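PDB 6YF6: galactose-binding lectin from Enterobacter cloacae subsp. cloacae, which probably binds galactose and related sugars through a calcium ion, its C-terminal domain holding a fucoside at that metal here. Local coordinates for residues V70-V84 with P96-L108. Sequence-based numbering, arbitrary orientation.
Sequences VKIARIIGKYEAPKV and PLELKQANEWVTL
Residues 70-84 and 96-108 pair antiparallel twice, Val70 and Ile72 with Leu108 and Val106 in one sheet, Val84 with Leu97 in the other. The two sheets form a beta sandwich, consistent with the PA-IL lectin family. Each segment crosses from one sheet to the other, so the contact links the two sheets at the end that carries the calcium site.

Leu99 sits between the sheets. Its side chain comes in almost perpendicular to that of Ile72, with Leu99 CD1 3.6 Å from Ile72 CG1, and CD1 also meets CB of Pro82. Val84 CG1 packs on Leu108 CD2 at 3.9 Å, which continues the apolar core.

On the other side of strand 70-74, Trp105 lies flat over Ala73. Ala73 CB stands 3.5 Å from the centroid of the six-membered ring, a CH-pi contact 16° off the normal. The ring also makes a cation-pi contact with Lys138.

Arg74 joins the two crossing loops. With CG anti to the backbone N (chi1 -171°) and the chain extended, its guanidinium is sandwiched within the 75-82 loop. Gly77 C lies over one face and Ala81 CA over the opposite face. Arg74 NH2 gives a weak hydrogen bond to Tyr79 O. The Tyr79 side chain touches the bound fucoside. At the guanidinium edge, Arg74 NH1 reaches the other loop and donates to Lys100 O at 3.1 Å, in both the guanidinium and carbonyl planes, on a lone pair. The neighbouring Leu99 O is buried without a polar partner, 3.3 Å from Ala81 CB.

Past Ile72 a water fills in between the backbones. It accepts from Arg74 N at 2.9 Å and donates to Gln101 O and Glu104 O of the type II turn. Asn103 N also donates to Arg74 O, nearly straight but short at 2.6 Å.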
# COMPACT_ATOMS: atom_id res chain seq x y z
N VAL A 70 -0.13 -10.14 0.71
CA VAL A 70 1.30 -9.88 0.66
C VAL A 70 1.54 -8.93 -0.51
O VAL A 70 1.17 -9.23 -1.64
CB VAL A 70 2.12 -11.16 0.47
CG1 VAL A 70 3.61 -10.83 0.28
CG2 VAL A 70 1.93 -12.09 1.65
N LYS A 71 2.13 -7.77 -0.22
CA LYS A 71 2.46 -6.81 -1.26
C LYS A 71 3.87 -7.11 -1.76
O LYS A 71 4.83 -7.08 -0.98
CB LYS A 71 2.35 -5.38 -0.74
CG LYS A 71 0.92 -4.98 -0.39
CD LYS A 71 0.80 -3.48 -0.15
CE LYS A 71 -0.60 -3.10 0.31
NZ LYS A 71 -0.64 -1.75 0.94
N ILE A 72 3.99 -7.42 -3.05
CA ILE A 72 5.19 -8.02 -3.59
C ILE A 72 5.45 -7.48 -4.99
O ILE A 72 4.51 -7.14 -5.71
CB ILE A 72 5.06 -9.56 -3.60
CG1 ILE A 72 6.36 -10.22 -4.05
CG2 ILE A 72 3.90 -10.00 -4.51
CD1 ILE A 72 6.41 -11.69 -3.70
N ALA A 73 6.72 -7.42 -5.36
CA ALA A 73 7.11 -6.91 -6.67
C ALA A 73 8.39 -7.57 -7.14
O ALA A 73 9.31 -7.81 -6.35
CB ALA A 73 7.31 -5.39 -6.65
N ARG A 74 8.45 -7.86 -8.43
CA ARG A 74 9.72 -8.22 -9.04
C ARG A 74 10.61 -6.99 -9.12
O ARG A 74 10.14 -5.86 -9.22
CB ARG A 74 9.51 -8.80 -10.44
CG ARG A 74 10.78 -9.40 -11.02
CD ARG A 74 10.60 -9.76 -12.48
NE ARG A 74 11.66 -10.65 -12.94
CZ ARG A 74 11.72 -11.15 -14.17
NH1 ARG A 74 10.79 -10.86 -15.07
NH2 ARG A 74 12.73 -11.95 -14.50
N ILE A 75 11.92 -7.22 -9.04
CA ILE A 75 12.90 -6.17 -9.28
C ILE A 75 13.86 -6.64 -10.36
O ILE A 75 13.99 -7.84 -10.64
CB ILE A 75 13.66 -5.76 -8.01
CG1 ILE A 75 14.37 -6.97 -7.39
CG2 ILE A 75 12.70 -5.13 -7.01
CD1 ILE A 75 15.50 -6.59 -6.45
N ILE A 76 14.54 -5.67 -10.98
CA ILE A 76 15.56 -5.92 -11.99
C ILE A 76 14.90 -6.42 -13.27
O ILE A 76 15.07 -5.83 -14.34
CB ILE A 76 16.62 -6.90 -11.47
CG1 ILE A 76 17.25 -6.35 -10.19
CG2 ILE A 76 17.68 -7.14 -12.53
CD1 ILE A 76 18.24 -7.27 -9.52
N GLY A 77 14.15 -7.52 -13.17
CA GLY A 77 13.39 -8.02 -14.30
C GLY A 77 14.17 -8.85 -15.30
O GLY A 77 13.72 -9.03 -16.43
N LYS A 78 15.33 -9.37 -14.91
CA LYS A 78 16.18 -10.10 -15.83
C LYS A 78 16.24 -11.58 -15.46
O LYS A 78 16.13 -11.95 -14.29
CB LYS A 78 17.59 -9.51 -15.86
CG LYS A 78 17.72 -8.34 -16.84
CD LYS A 78 19.17 -7.94 -17.09
CE LYS A 78 20.04 -9.14 -17.48
NZ LYS A 78 20.89 -8.87 -18.67
N TYR A 79 16.41 -12.41 -16.48
CA TYR A 79 16.55 -13.86 -16.32
C TYR A 79 15.24 -14.39 -15.74
O TYR A 79 14.15 -13.98 -16.18
CB TYR A 79 17.80 -14.14 -15.50
CG TYR A 79 19.06 -13.62 -16.16
CD1 TYR A 79 20.02 -12.93 -15.43
CD2 TYR A 79 19.29 -13.82 -17.52
CE1 TYR A 79 21.17 -12.45 -16.03
CE2 TYR A 79 20.44 -13.35 -18.13
CZ TYR A 79 21.38 -12.66 -17.38
OH TYR A 79 22.52 -12.19 -17.99
N GLU A 80 15.28 -15.29 -14.76
CA GLU A 80 14.09 -16.04 -14.37
C GLU A 80 13.13 -15.18 -13.56
O GLU A 80 13.54 -14.42 -12.67
CB GLU A 80 14.48 -17.29 -13.58
CG GLU A 80 14.83 -18.47 -14.48
CD GLU A 80 14.61 -19.80 -13.80
OE1 GLU A 80 15.60 -20.55 -13.64
OE2 GLU A 80 13.45 -20.11 -13.44
N ALA A 81 11.84 -15.31 -13.87
CA ALA A 81 10.82 -14.60 -13.11
C ALA A 81 10.50 -15.35 -11.82
O ALA A 81 10.39 -16.58 -11.83
CB ALA A 81 9.55 -14.45 -13.95
N PRO A 82 10.37 -14.65 -10.69
CA PRO A 82 9.97 -15.35 -9.46
C PRO A 82 8.57 -15.93 -9.58
O PRO A 82 7.75 -15.48 -10.39
CB PRO A 82 10.02 -14.24 -8.39
CG PRO A 82 10.86 -13.14 -8.99
CD PRO A 82 10.61 -13.21 -10.46
N LYS A 83 8.31 -16.96 -8.78
CA LYS A 83 6.98 -17.55 -8.66
C LYS A 83 6.71 -17.84 -7.19
O LYS A 83 7.41 -18.65 -6.58
CB LYS A 83 6.85 -18.84 -9.47
CG LYS A 83 6.96 -18.66 -10.97
CD LYS A 83 6.56 -19.95 -11.70
CE LYS A 83 6.74 -19.83 -13.20
NZ LYS A 83 6.94 -21.17 -13.84
N VAL A 84 5.71 -17.18 -6.61
CA VAL A 84 5.52 -17.16 -5.17
C VAL A 84 4.07 -17.50 -4.83
O VAL A 84 3.14 -17.00 -5.48
CB VAL A 84 5.91 -15.78 -4.58
CG1 VAL A 84 5.87 -15.81 -3.06
CG2 VAL A 84 7.30 -15.37 -5.08
N PRO A 96 0.60 -20.39 -7.42
CA PRO A 96 1.90 -19.70 -7.61
C PRO A 96 1.74 -18.51 -8.54
O PRO A 96 1.34 -18.66 -9.70
CB PRO A 96 2.80 -20.79 -8.21
CG PRO A 96 2.12 -22.08 -7.93
CD PRO A 96 0.65 -21.79 -7.87
N LEU A 97 2.06 -17.33 -8.04
CA LEU A 97 1.94 -16.09 -8.80
C LEU A 97 3.30 -15.75 -9.40
O LEU A 97 4.28 -15.58 -8.67
CB LEU A 97 1.45 -14.96 -7.90
CG LEU A 97 1.23 -13.59 -8.55
CD1 LEU A 97 0.09 -13.64 -9.56
CD2 LEU A 97 0.96 -12.53 -7.48
N GLU A 98 3.35 -15.65 -10.73
CA GLU A 98 4.58 -15.27 -11.41
C GLU A 98 4.72 -13.75 -11.41
O GLU A 98 3.82 -13.03 -11.86
CB GLU A 98 4.58 -15.80 -12.85
CG GLU A 98 5.90 -15.63 -13.57
CD GLU A 98 5.87 -16.20 -14.97
OE1 GLU A 98 4.97 -17.01 -15.27
OE2 GLU A 98 6.75 -15.84 -15.78
N LEU A 99 5.85 -13.27 -10.91
CA LEU A 99 6.15 -11.84 -10.88
C LEU A 99 6.89 -11.46 -12.16
O LEU A 99 7.93 -12.05 -12.47
CB LEU A 99 6.98 -11.49 -9.66
CG LEU A 99 6.42 -11.97 -8.32
CD1 LEU A 99 7.37 -11.62 -7.19
CD2 LEU A 99 5.04 -11.37 -8.07
N LYS A 100 6.38 -10.49 -12.90
CA LYS A 100 6.91 -10.22 -14.23
C LYS A 100 7.47 -8.79 -14.38
O LYS A 100 8.66 -8.66 -14.59
CB LYS A 100 5.86 -10.57 -15.28
CG LYS A 100 5.15 -11.89 -15.02
CD LYS A 100 3.85 -12.00 -15.79
CE LYS A 100 3.94 -13.06 -16.88
NZ LYS A 100 2.60 -13.63 -17.19
N GLN A 101 6.66 -7.76 -14.23
CA GLN A 101 7.18 -6.40 -14.47
C GLN A 101 7.93 -5.89 -13.25
O GLN A 101 7.41 -5.91 -12.13
CB GLN A 101 6.04 -5.45 -14.83
CG GLN A 101 6.50 -4.06 -15.22
CD GLN A 101 5.56 -3.38 -16.19
OE1 GLN A 101 5.01 -2.31 -15.90
NE2 GLN A 101 5.37 -3.98 -17.36
N ALA A 102 9.17 -5.43 -13.46
CA ALA A 102 9.97 -4.92 -12.36
C ALA A 102 9.29 -3.71 -11.72
O ALA A 102 8.81 -2.81 -12.42
CB ALA A 102 11.37 -4.55 -12.84
N ASN A 103 9.23 -3.71 -10.39
CA ASN A 103 8.72 -2.59 -9.60
C ASN A 103 7.24 -2.31 -9.85
O ASN A 103 6.77 -1.20 -9.59
CB ASN A 103 9.56 -1.34 -9.85
CG ASN A 103 11.03 -1.58 -9.60
OD1 ASN A 103 11.43 -1.89 -8.48
ND2 ASN A 103 11.84 -1.47 -10.64
N GLU A 104 6.49 -3.30 -10.33
CA GLU A 104 5.03 -3.25 -10.32
C GLU A 104 4.58 -4.01 -9.08
O GLU A 104 4.75 -5.23 -8.98
CB GLU A 104 4.44 -3.86 -11.59
CG GLU A 104 2.94 -4.12 -11.48
CD GLU A 104 2.29 -4.44 -12.81
OE1 GLU A 104 3.02 -4.72 -13.78
OE2 GLU A 104 1.04 -4.41 -12.88
N TRP A 105 4.02 -3.29 -8.12
CA TRP A 105 3.61 -3.89 -6.86
C TRP A 105 2.22 -4.48 -7.01
O TRP A 105 1.28 -3.79 -7.42
CB TRP A 105 3.67 -2.85 -5.73
CG TRP A 105 5.09 -2.53 -5.35
CD1 TRP A 105 5.86 -1.52 -5.85
CD2 TRP A 105 5.91 -3.24 -4.42
NE1 TRP A 105 7.11 -1.55 -5.28
CE2 TRP A 105 7.17 -2.59 -4.40
CE3 TRP A 105 5.71 -4.35 -3.60
CZ2 TRP A 105 8.22 -3.03 -3.58
CZ3 TRP A 105 6.75 -4.78 -2.80
CH2 TRP A 105 7.99 -4.12 -2.79
N VAL A 106 2.10 -5.77 -6.71
CA VAL A 106 0.84 -6.50 -6.82
C VAL A 106 0.57 -7.16 -5.47
O VAL A 106 1.43 -7.21 -4.59
CB VAL A 106 0.87 -7.56 -7.94
CG1 VAL A 106 1.21 -6.91 -9.27
CG2 VAL A 106 1.86 -8.66 -7.61
N THR A 107 -0.64 -7.68 -5.33
CA THR A 107 -1.08 -8.34 -4.11
C THR A 107 -1.20 -9.83 -4.35
O THR A 107 -1.89 -10.27 -5.28
CB THR A 107 -2.42 -7.76 -3.64
OG1 THR A 107 -2.26 -6.37 -3.37
CG2 THR A 107 -2.89 -8.47 -2.37
N LEU A 108 -0.51 -10.61 -3.52
CA LEU A 108 -0.65 -12.05 -3.47
C LEU A 108 -1.56 -12.37 -2.29
O LEU A 108 -1.27 -11.97 -1.16
CB LEU A 108 0.71 -12.71 -3.32
CG LEU A 108 0.76 -14.21 -3.02
CD1 LEU A 108 0.24 -15.04 -4.18
CD2 LEU A 108 2.19 -14.58 -2.68
O HOH W 1 6.09 -7.12 -10.01